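Local coordinates for protein transcriptional regulator, MerR family (Listeria monocytogenes str. 4b F2365, PDB 3GP4) that probably binds promoter DNA as a dimer and regulates transcription, as other MerR-family proteins do, at residues Arg20-Glu23 against Leu27-Pro30; Pro29-His32 against Val38-Phe41; Leu46-Phe51 against Ala70-Gly75. All coordinates share one frame; numbering follows the deposited sequence.

Contact 1: residues Arg20-Glu23 against Leu27-Pro30; sequences RYYE and LIPP
The carbonyl oxygen of Tyr-22 accepts two backbone donors from the chain that turns back past the helix end. Leu-27 N reaches Tyr-22 O at 2.8 Å, with a bent N-H...O angle of 144°, and Ile-28 N adds a second, weak bond at 3.3 Å. One acceptor thus takes two successive N-H groups just beyond the helix end, the first bond the stronger. A water continues the link, giving one hydrogen to Glu-23 O and the other to Ile-28 O, each at 2.8 Å.

Apolar groups close in around this polar centre. Leu-27 CD1 presses on the CD1 corner of the Tyr-22 ring at 3.4 Å, meeting it obliquely. Ile-28 approaches the same residue on the other side of the ring's attachment: its CG2 lies 4.1 Å from Tyr-22 CD2, while its CD1 rests 3.9 Å from Tyr-22 CB. Ile-28 achieves this with CG1 between the backbone N and the carbonyl carbon (chi1 69°), which carries CG1 along the helix backbone to Glu-23 CA.

Glu-23 stretches out from the helix, its chain extended, until OE2 stands 3.6 Å from Pro-30 CA. That carboxylate is heavily engaged: OE2 accepts Ile-31 N and pairs with Arg-33, and OE1 forms a salt bridge with Arg-39 NE, so the acid is probably held in its ionised form.

The turn leads out of helix 16-25, which, as in other MerR-family proteins, is probably the second (recognition) helix of the helix-turn-helix, into the loop before helix 43-57. Tyr-22 and Ile-28 also lean on Thr-52 of helix 43-57, and Leu-27 meets Ile-62 and Leu-65 of helix 62-74.

Contact 2: residues Pro29-His32 against Val38-Phe41; sequences PPIH and VRKF
Ile-31 sets its two branches against Phe-41 and Arg-39 through a chi1 of -61°, which places CG1 beside its own backbone N and CG2 opposite that nitrogen. CG2 then lies over the centre of the Phe-41 ring, 4.0 Å from the centroid and 9° off the normal, a CH-pi contact on one face. The longer branch runs past the ring, where Ile-31 CD1 packs tightly against Phe-41 CE1 at 3.3 Å. Arg-39, extended from CG to NE, passes on another side of this methyl: its CD is 3.7 Å from Ile-31 CD1, which sits at the edge of the guanidinium, near its plane. The charged end of Arg-39 is paired with Glu-23 of helix 16-25.

Beside this apolar group the backbones are joined by Lys-40 N, which donates to His-32 O at 2.8 Å in a nearly straight bond of 174°. The same oxygen receives a CA-H...O contact from Arg-39 CA at 3.4 Å. Phe-41 carries the packing inward to Ile-5 and Ala-8 of helix 5-12.

A loop that leaves the probable second helix of a helix-turn-helix and returns in this way, pinned at its base, is consistent with the first wing of the MerR-family winged-helix DNA-binding domain.

Contact 3: residues Leu46-Phe51 against Ala70-Gly75; sequences LRWILF and ALFREG
One face of the Phe-72 ring receives a corner of the Trp-48 indole. Trp-48 CZ2 stands 3.6 Å above the phenyl plane, displaced from the centre toward the CD2 side, and is 3.6 Å from Phe-72 CD2. Along the adjoining part of the indole, Trp-48 NE1 is 4.1 Å from Phe-72 CE2. The planes of the phenyl and the six-membered indole ring are inclined at 53°, with centroids 5.1 Å apart, an oblique arrangement in which the benzo corner of the tryptophan dips toward the phenylalanine.

Both side chains are needed to span the gap, because their CA atoms are 11.5 Å apart. Phe-72 extends from the last full turn of helix 62-74 with CG anti to the backbone N (chi1 170°), and Trp-48 comes from the first half of helix 43-57. Phe-72 also packs on Arg-82 of the long helix 79-130 and on Glu-124 of the second subunit, so the ring lies where the probable DNA-binding domain meets the long helix that, as in other MerR proteins, probably carries the dimer interface.

No hydrogen bond crosses between the segments. The two helices are joined here by van der Waals packing of one oblique aromatic pair, with a small buried surface of 99 Å².

How the contacts relate
Pro-29 and Pro-30 belong to both contact 1 and contact 2, whose centres are about 9 Å apart, and the salt bridge Glu-23 OE1 to Arg-39 NE, at 2.8 Å, ties the helix of the first to the returning arm of the second. The same prolines reach contact 3: Pro-29 CD packs 3.4 Å from Trp-48 CG, and Pro-30 CG lies 3.6 Å from Arg-73 NH1. Ile-49 receives Ile-28 CD1 from contact 1 and Phe-41 CE1 from contact 2. Together the three contacts join the probable helix-turn-helix and wing to helices 43-57 and 62-74. The d-methionine pocket, lined by Lys-110, Tyr-114 and Leu-118 on helix 79-130, involves none of these segments.

Contact 1: residues Arg20-Glu23 against Leu27-Pro30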
loop_
_atom_site.group_PDB
_atom_site.type_symbol
_atom_site.label_atom_id
_atom_site.label_comp_id
_atom_site.label_asym_id
_atom_site.label_seq_id
_atom_site.Cartn_x
_atom_site.Cartn_y
_atom_site.Cartn_z
ATOM N N ARG A 20 -10.190 -21.750 2.128
ATOM C CA ARG A 20 -11.289 -22.334 1.346
ATOM C C ARG A 20 -11.628 -21.440 0.145
ATOM O O ARG A 20 -11.886 -21.943 -0.956
ATOM C CB ARG A 20 -12.569 -22.527 2.180
ATOM C CG ARG A 20 -12.524 -23.595 3.290
ATOM C CD ARG A 20 -13.743 -23.464 4.214
ATOM N NE ARG A 20 -13.749 -24.546 5.194
ATOM C CZ ARG A 20 -13.335 -24.439 6.458
ATOM N NH1 ARG A 20 -12.927 -23.276 6.945
ATOM N NH2 ARG A 20 -13.355 -25.510 7.245
ATOM N N TYR A 21 -11.653 -20.125 0.393
ATOM C CA TYR A 21 -11.916 -19.147 -0.675
ATOM C C TYR A 21 -10.831 -19.179 -1.789
ATOM O O TYR A 21 -11.158 -19.180 -2.960
ATOM C CB TYR A 21 -12.047 -17.742 -0.054
ATOM C CG TYR A 21 -12.041 -16.603 -1.066
ATOM C CD1 TYR A 21 -13.149 -16.345 -1.860
ATOM C CD2 TYR A 21 -10.919 -15.777 -1.196
ATOM C CE1 TYR A 21 -13.140 -15.300 -2.789
ATOM C CE2 TYR A 21 -10.901 -14.730 -2.111
ATOM C CZ TYR A 21 -12.011 -14.503 -2.892
ATOM O OH TYR A 21 -11.973 -13.469 -3.778
ATOM N N TYR A 22 -9.558 -19.196 -1.405
ATOM C CA TYR A 22 -8.438 -19.337 -2.362
ATOM C C TYR A 22 -8.628 -20.578 -3.243
ATOM O O TYR A 22 -8.417 -20.519 -4.451
ATOM C CB TYR A 22 -7.097 -19.514 -1.650
ATOM C CG TYR A 22 -6.469 -18.306 -0.994
ATOM C CD1 TYR A 22 -7.001 -17.014 -1.159
ATOM C CD2 TYR A 22 -5.310 -18.454 -0.228
ATOM C CE1 TYR A 22 -6.388 -15.914 -0.546
ATOM C CE2 TYR A 22 -4.698 -17.370 0.392
ATOM C CZ TYR A 22 -5.249 -16.110 0.229
ATOM O OH TYR A 22 -4.634 -15.068 0.848
ATOM N N GLU A 23 -9.019 -21.692 -2.641
ATOM C CA GLU A 23 -9.170 -22.917 -3.464
ATOM C C GLU A 23 -10.392 -22.767 -4.386
ATOM O O GLU A 23 -10.328 -23.049 -5.596
ATOM C CB GLU A 23 -9.269 -24.183 -2.584
ATOM C CG GLU A 23 -9.508 -25.513 -3.427
ATOM C CD GLU A 23 -9.873 -26.698 -2.545
ATOM O OE1 GLU A 23 -10.353 -26.458 -1.418
ATOM O OE2 GLU A 23 -9.672 -27.874 -2.957
ATOM N N LEU A 27 -7.191 -19.532 -6.741
ATOM C CA LEU A 27 -5.930 -18.878 -6.395
ATOM C C LEU A 27 -4.854 -19.887 -6.015
ATOM O O LEU A 27 -3.670 -19.660 -6.264
ATOM C CB LEU A 27 -6.144 -17.929 -5.244
ATOM C CG LEU A 27 -6.785 -16.598 -5.687
ATOM C CD1 LEU A 27 -7.199 -15.858 -4.388
ATOM C CD2 LEU A 27 -5.840 -15.720 -6.491
ATOM N N ILE A 28 -5.278 -21.010 -5.455
ATOM C CA ILE A 28 -4.356 -22.121 -5.134
ATOM C C ILE A 28 -4.863 -23.396 -5.795
ATOM O O ILE A 28 -6.048 -23.490 -6.161
ATOM C CB ILE A 28 -4.152 -22.333 -3.615
ATOM C CG1 ILE A 28 -5.437 -22.884 -2.949
ATOM C CG2 ILE A 28 -3.603 -21.019 -2.982
ATOM C CD1 ILE A 28 -5.404 -23.024 -1.403
ATOM N N PRO A 29 -3.961 -24.364 -5.998
ATOM C CA PRO A 29 -4.411 -25.597 -6.673
ATOM C C PRO A 29 -5.424 -26.388 -5.825
ATOM O O PRO A 29 -5.403 -26.294 -4.597
ATOM C CB PRO A 29 -3.108 -26.392 -6.872
ATOM C CG PRO A 29 -2.003 -25.383 -6.793
ATOM C CD PRO A 29 -2.499 -24.301 -5.835
ATOM N N PRO A 30 -6.304 -27.191 -6.463
ATOM C CA PRO A 30 -7.245 -27.980 -5.671
ATOM C C PRO A 30 -6.526 -28.858 -4.649
ATOM O O PRO A 30 -5.483 -29.414 -4.934
ATOM C CB PRO A 30 -7.914 -28.874 -6.716
ATOM C CG PRO A 30 -7.778 -28.109 -7.986
ATOM C CD PRO A 30 -6.397 -27.532 -7.892
HETATM O O HOH W 1 -8.487 -24.495 -7.095
#

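Contact 2: residues Pro29-His32 against Val38-Phe41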
loop_
_atom_site.group_PDB
_atom_site.type_symbol
_atom_site.label_atom_id
_atom_site.label_comp_id
_atom_site.label_asym_id
_atom_site.label_seq_id
_atom_site.Cartn_x
_atom_site.Cartn_y
_atom_site.Cartn_z
ATOM N N PRO A 29 -3.961 -24.364 -5.998
ATOM C CA PRO A 29 -4.411 -25.597 -6.673
ATOM C C PRO A 29 -5.424 -26.388 -5.825
ATOM O O PRO A 29 -5.403 -26.294 -4.597
ATOM C CB PRO A 29 -3.108 -26.392 -6.872
ATOM C CG PRO A 29 -2.003 -25.383 -6.793
ATOM C CD PRO A 29 -2.499 -24.301 -5.835
ATOM N N PRO A 30 -6.304 -27.191 -6.463
ATOM C CA PRO A 30 -7.245 -27.980 -5.671
ATOM C C PRO A 30 -6.526 -28.858 -4.649
ATOM O O PRO A 30 -5.483 -29.414 -4.934
ATOM C CB PRO A 30 -7.914 -28.874 -6.716
ATOM C CG PRO A 30 -7.778 -28.109 -7.986
ATOM C CD PRO A 30 -6.397 -27.532 -7.892
ATOM N N ILE A 31 -7.100 -28.964 -3.467
ATOM C CA ILE A 31 -6.453 -29.638 -2.360
ATOM C C ILE A 31 -6.939 -31.088 -2.361
ATOM O O ILE A 31 -8.117 -31.360 -2.602
ATOM C CB ILE A 31 -6.761 -28.921 -1.030
ATOM C CG1 ILE A 31 -6.228 -27.472 -1.093
ATOM C CG2 ILE A 31 -6.169 -29.665 0.181
ATOM C CD1 ILE A 31 -7.037 -26.552 -0.183
ATOM N N HIS A 32 -6.020 -32.001 -2.091
ATOM C CA HIS A 32 -6.374 -33.410 -1.941
ATOM C C HIS A 32 -7.383 -33.599 -0.780
ATOM O O HIS A 32 -7.284 -32.943 0.276
ATOM C CB HIS A 32 -5.103 -34.255 -1.775
ATOM C CG HIS A 32 -4.159 -34.149 -2.943
ATOM N ND1 HIS A 32 -3.985 -35.168 -3.861
ATOM C CD2 HIS A 32 -3.355 -33.137 -3.357
ATOM C CE1 HIS A 32 -3.109 -34.792 -4.777
ATOM N NE2 HIS A 32 -2.711 -33.565 -4.495
ATOM N N VAL A 38 -12.456 -34.850 3.844
ATOM C CA VAL A 38 -11.873 -33.599 4.369
ATOM C C VAL A 38 -10.551 -33.284 3.658
ATOM O O VAL A 38 -9.917 -34.193 3.134
ATOM C CB VAL A 38 -11.707 -33.595 5.924
ATOM C CG1 VAL A 38 -13.024 -33.991 6.605
ATOM C CG2 VAL A 38 -10.572 -34.492 6.367
ATOM N N ARG A 39 -10.144 -32.004 3.631
ATOM C CA ARG A 39 -8.893 -31.625 2.977
ATOM C C ARG A 39 -7.669 -32.140 3.739
ATOM O O ARG A 39 -7.638 -32.122 4.975
ATOM C CB ARG A 39 -8.788 -30.094 2.848
ATOM C CG ARG A 39 -9.934 -29.436 2.066
ATOM C CD ARG A 39 -9.707 -27.936 1.998
ATOM N NE ARG A 39 -10.753 -27.255 1.249
ATOM C CZ ARG A 39 -11.959 -26.967 1.710
ATOM N NH1 ARG A 39 -12.342 -27.347 2.935
ATOM N NH2 ARG A 39 -12.800 -26.303 0.941
ATOM N N LYS A 40 -6.669 -32.580 2.994
ATOM C CA LYS A 40 -5.351 -32.871 3.539
ATOM C C LYS A 40 -4.301 -32.056 2.780
ATOM O O LYS A 40 -4.196 -32.120 1.556
ATOM C CB LYS A 40 -5.038 -34.372 3.558
ATOM C CG LYS A 40 -4.740 -35.066 2.223
ATOM C CD LYS A 40 -4.732 -36.579 2.453
ATOM C CE LYS A 40 -4.172 -37.323 1.288
ATOM N NZ LYS A 40 -3.256 -38.403 1.783
ATOM N N PHE A 41 -3.572 -31.251 3.535
ATOM C CA PHE A 41 -2.615 -30.328 2.956
ATOM C C PHE A 41 -1.231 -30.903 2.991
ATOM O O PHE A 41 -0.828 -31.508 3.992
ATOM C CB PHE A 41 -2.639 -28.997 3.708
ATOM C CG PHE A 41 -3.938 -28.247 3.566
ATOM C CD1 PHE A 41 -4.034 -27.205 2.669
ATOM C CD2 PHE A 41 -5.054 -28.582 4.330
ATOM C CE1 PHE A 41 -5.233 -26.495 2.523
ATOM C CE2 PHE A 41 -6.252 -27.865 4.204
ATOM C CZ PHE A 41 -6.346 -26.837 3.301
#

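Contact 3: residues Leu46-Phe51 against Ala70-Gly75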
loop_
_atom_site.group_PDB
_atom_site.type_symbol
_atom_site.label_atom_id
_atom_site.label_comp_id
_atom_site.label_asym_id
_atom_site.label_seq_id
_atom_site.Cartn_x
_atom_site.Cartn_y
_atom_site.Cartn_z
ATOM N N LEU A 46 0.865 -25.454 1.095
ATOM C CA LEU A 46 1.284 -24.351 1.998
ATOM C C LEU A 46 2.083 -23.307 1.226
ATOM O O LEU A 46 1.890 -22.104 1.427
ATOM C CB LEU A 46 2.088 -24.892 3.193
ATOM C CG LEU A 46 1.308 -25.947 3.990
ATOM C CD1 LEU A 46 2.261 -26.922 4.688
ATOM C CD2 LEU A 46 0.312 -25.319 4.985
ATOM N N ARG A 47 2.969 -23.746 0.333
ATOM C CA ARG A 47 3.756 -22.790 -0.465
ATOM C C ARG A 47 2.833 -21.918 -1.326
ATOM O O ARG A 47 3.049 -20.690 -1.474
ATOM C CB ARG A 47 4.801 -23.480 -1.341
ATOM C CG ARG A 47 5.847 -24.295 -0.536
ATOM C CD ARG A 47 7.035 -24.661 -1.397
ATOM N NE ARG A 47 7.871 -25.725 -0.811
ATOM C CZ ARG A 47 8.722 -25.577 0.205
ATOM N NH1 ARG A 47 8.881 -24.396 0.812
ATOM N NH2 ARG A 47 9.430 -26.629 0.622
ATOM N N TRP A 48 1.794 -22.523 -1.889
ATOM C CA TRP A 48 0.828 -21.701 -2.667
ATOM C C TRP A 48 0.012 -20.729 -1.798
ATOM O O TRP A 48 -0.255 -19.608 -2.212
ATOM C CB TRP A 48 -0.122 -22.577 -3.472
ATOM C CG TRP A 48 0.468 -22.985 -4.768
ATOM C CD1 TRP A 48 1.090 -24.184 -5.047
ATOM C CD2 TRP A 48 0.505 -22.227 -5.966
ATOM N NE1 TRP A 48 1.518 -24.207 -6.354
ATOM C CE2 TRP A 48 1.157 -23.019 -6.947
ATOM C CE3 TRP A 48 0.045 -20.953 -6.322
ATOM C CZ2 TRP A 48 1.394 -22.559 -8.249
ATOM C CZ3 TRP A 48 0.267 -20.507 -7.632
ATOM C CH2 TRP A 48 0.935 -21.308 -8.573
ATOM N N ILE A 49 -0.384 -21.168 -0.612
ATOM C CA ILE A 49 -1.181 -20.304 0.296
ATOM C C ILE A 49 -0.343 -19.077 0.718
ATOM O O ILE A 49 -0.795 -17.905 0.680
ATOM C CB ILE A 49 -1.677 -21.117 1.511
ATOM C CG1 ILE A 49 -2.762 -22.119 1.055
ATOM C CG2 ILE A 49 -2.247 -20.194 2.594
ATOM C CD1 ILE A 49 -3.014 -23.313 2.040
ATOM N N LEU A 50 0.905 -19.365 1.026
ATOM C CA LEU A 50 1.862 -18.349 1.482
ATOM C C LEU A 50 2.200 -17.332 0.378
ATOM O O LEU A 50 2.179 -16.110 0.607
ATOM C CB LEU A 50 3.108 -19.059 2.011
ATOM C CG LEU A 50 2.931 -19.773 3.363
ATOM C CD1 LEU A 50 4.211 -20.583 3.666
ATOM C CD2 LEU A 50 2.682 -18.773 4.485
ATOM N N PHE A 51 2.503 -17.821 -0.818
ATOM C CA PHE A 51 2.686 -16.945 -1.987
ATOM C C PHE A 51 1.454 -16.068 -2.259
ATOM O O PHE A 51 1.609 -14.840 -2.512
ATOM C CB PHE A 51 3.076 -17.780 -3.209
ATOM C CG PHE A 51 3.332 -16.983 -4.466
ATOM C CD1 PHE A 51 4.508 -16.251 -4.628
ATOM C CD2 PHE A 51 2.412 -17.012 -5.491
ATOM C CE1 PHE A 51 4.737 -15.544 -5.817
ATOM C CE2 PHE A 51 2.641 -16.299 -6.695
ATOM C CZ PHE A 51 3.791 -15.584 -6.847
ATOM N N ALA A 70 -3.892 -20.877 -13.235
ATOM C CA ALA A 70 -4.445 -21.515 -14.453
ATOM C C ALA A 70 -3.363 -21.935 -15.464
ATOM O O ALA A 70 -3.382 -23.078 -15.956
ATOM C CB ALA A 70 -5.527 -20.637 -15.127
ATOM N N LEU A 71 -2.444 -21.024 -15.788
ATOM C CA LEU A 71 -1.283 -21.363 -16.640
ATOM C C LEU A 71 -0.450 -22.513 -16.078
ATOM O O LEU A 71 -0.158 -23.511 -16.796
ATOM C CB LEU A 71 -0.403 -20.133 -16.885
ATOM C CG LEU A 71 -1.008 -19.004 -17.733
ATOM C CD1 LEU A 71 -0.221 -17.708 -17.607
ATOM C CD2 LEU A 71 -1.125 -19.385 -19.240
ATOM N N PHE A 72 -0.080 -22.385 -14.801
ATOM C CA PHE A 72 0.626 -23.433 -14.077
ATOM C C PHE A 72 -0.057 -24.803 -14.205
ATOM O O PHE A 72 0.604 -25.819 -14.508
ATOM C CB PHE A 72 0.818 -23.022 -12.601
ATOM C CG PHE A 72 1.327 -24.140 -11.716
ATOM C CD1 PHE A 72 2.673 -24.477 -11.718
ATOM C CD2 PHE A 72 0.454 -24.855 -10.902
ATOM C CE1 PHE A 72 3.149 -25.516 -10.914
ATOM C CE2 PHE A 72 0.917 -25.885 -10.079
ATOM C CZ PHE A 72 2.273 -26.207 -10.086
ATOM N N ARG A 73 -1.371 -24.840 -14.034
ATOM C CA ARG A 73 -2.090 -26.106 -14.106
ATOM C C ARG A 73 -2.125 -26.692 -15.525
ATOM O O ARG A 73 -2.129 -27.916 -15.700
ATOM C CB ARG A 73 -3.475 -26.000 -13.450
ATOM C CG ARG A 73 -3.339 -25.902 -11.900
ATOM C CD ARG A 73 -4.635 -26.163 -11.142
ATOM N NE ARG A 73 -5.202 -27.473 -11.463
ATOM C CZ ARG A 73 -6.503 -27.725 -11.570
ATOM N NH1 ARG A 73 -7.396 -26.768 -11.356
ATOM N NH2 ARG A 73 -6.919 -28.946 -11.890
ATOM N N GLU A 74 -2.119 -25.818 -16.522
ATOM C CA GLU A 74 -2.115 -26.221 -17.939
ATOM C C GLU A 74 -0.835 -26.944 -18.377
ATOM O O GLU A 74 -0.855 -27.742 -19.328
ATOM C CB GLU A 74 -2.297 -24.989 -18.810
ATOM C CG GLU A 74 -2.959 -25.268 -20.105
ATOM C CD GLU A 74 -4.451 -25.361 -19.940
ATOM O OE1 GLU A 74 -5.054 -24.320 -19.602
ATOM O OE2 GLU A 74 -5.000 -26.467 -20.121
ATOM N N GLY A 75 0.276 -26.640 -17.725
ATOM C CA GLY A 75 1.502 -27.368 -17.983
ATOM C C GLY A 75 2.690 -26.604 -18.538
ATOM O O GLY A 75 2.704 -25.371 -18.665
#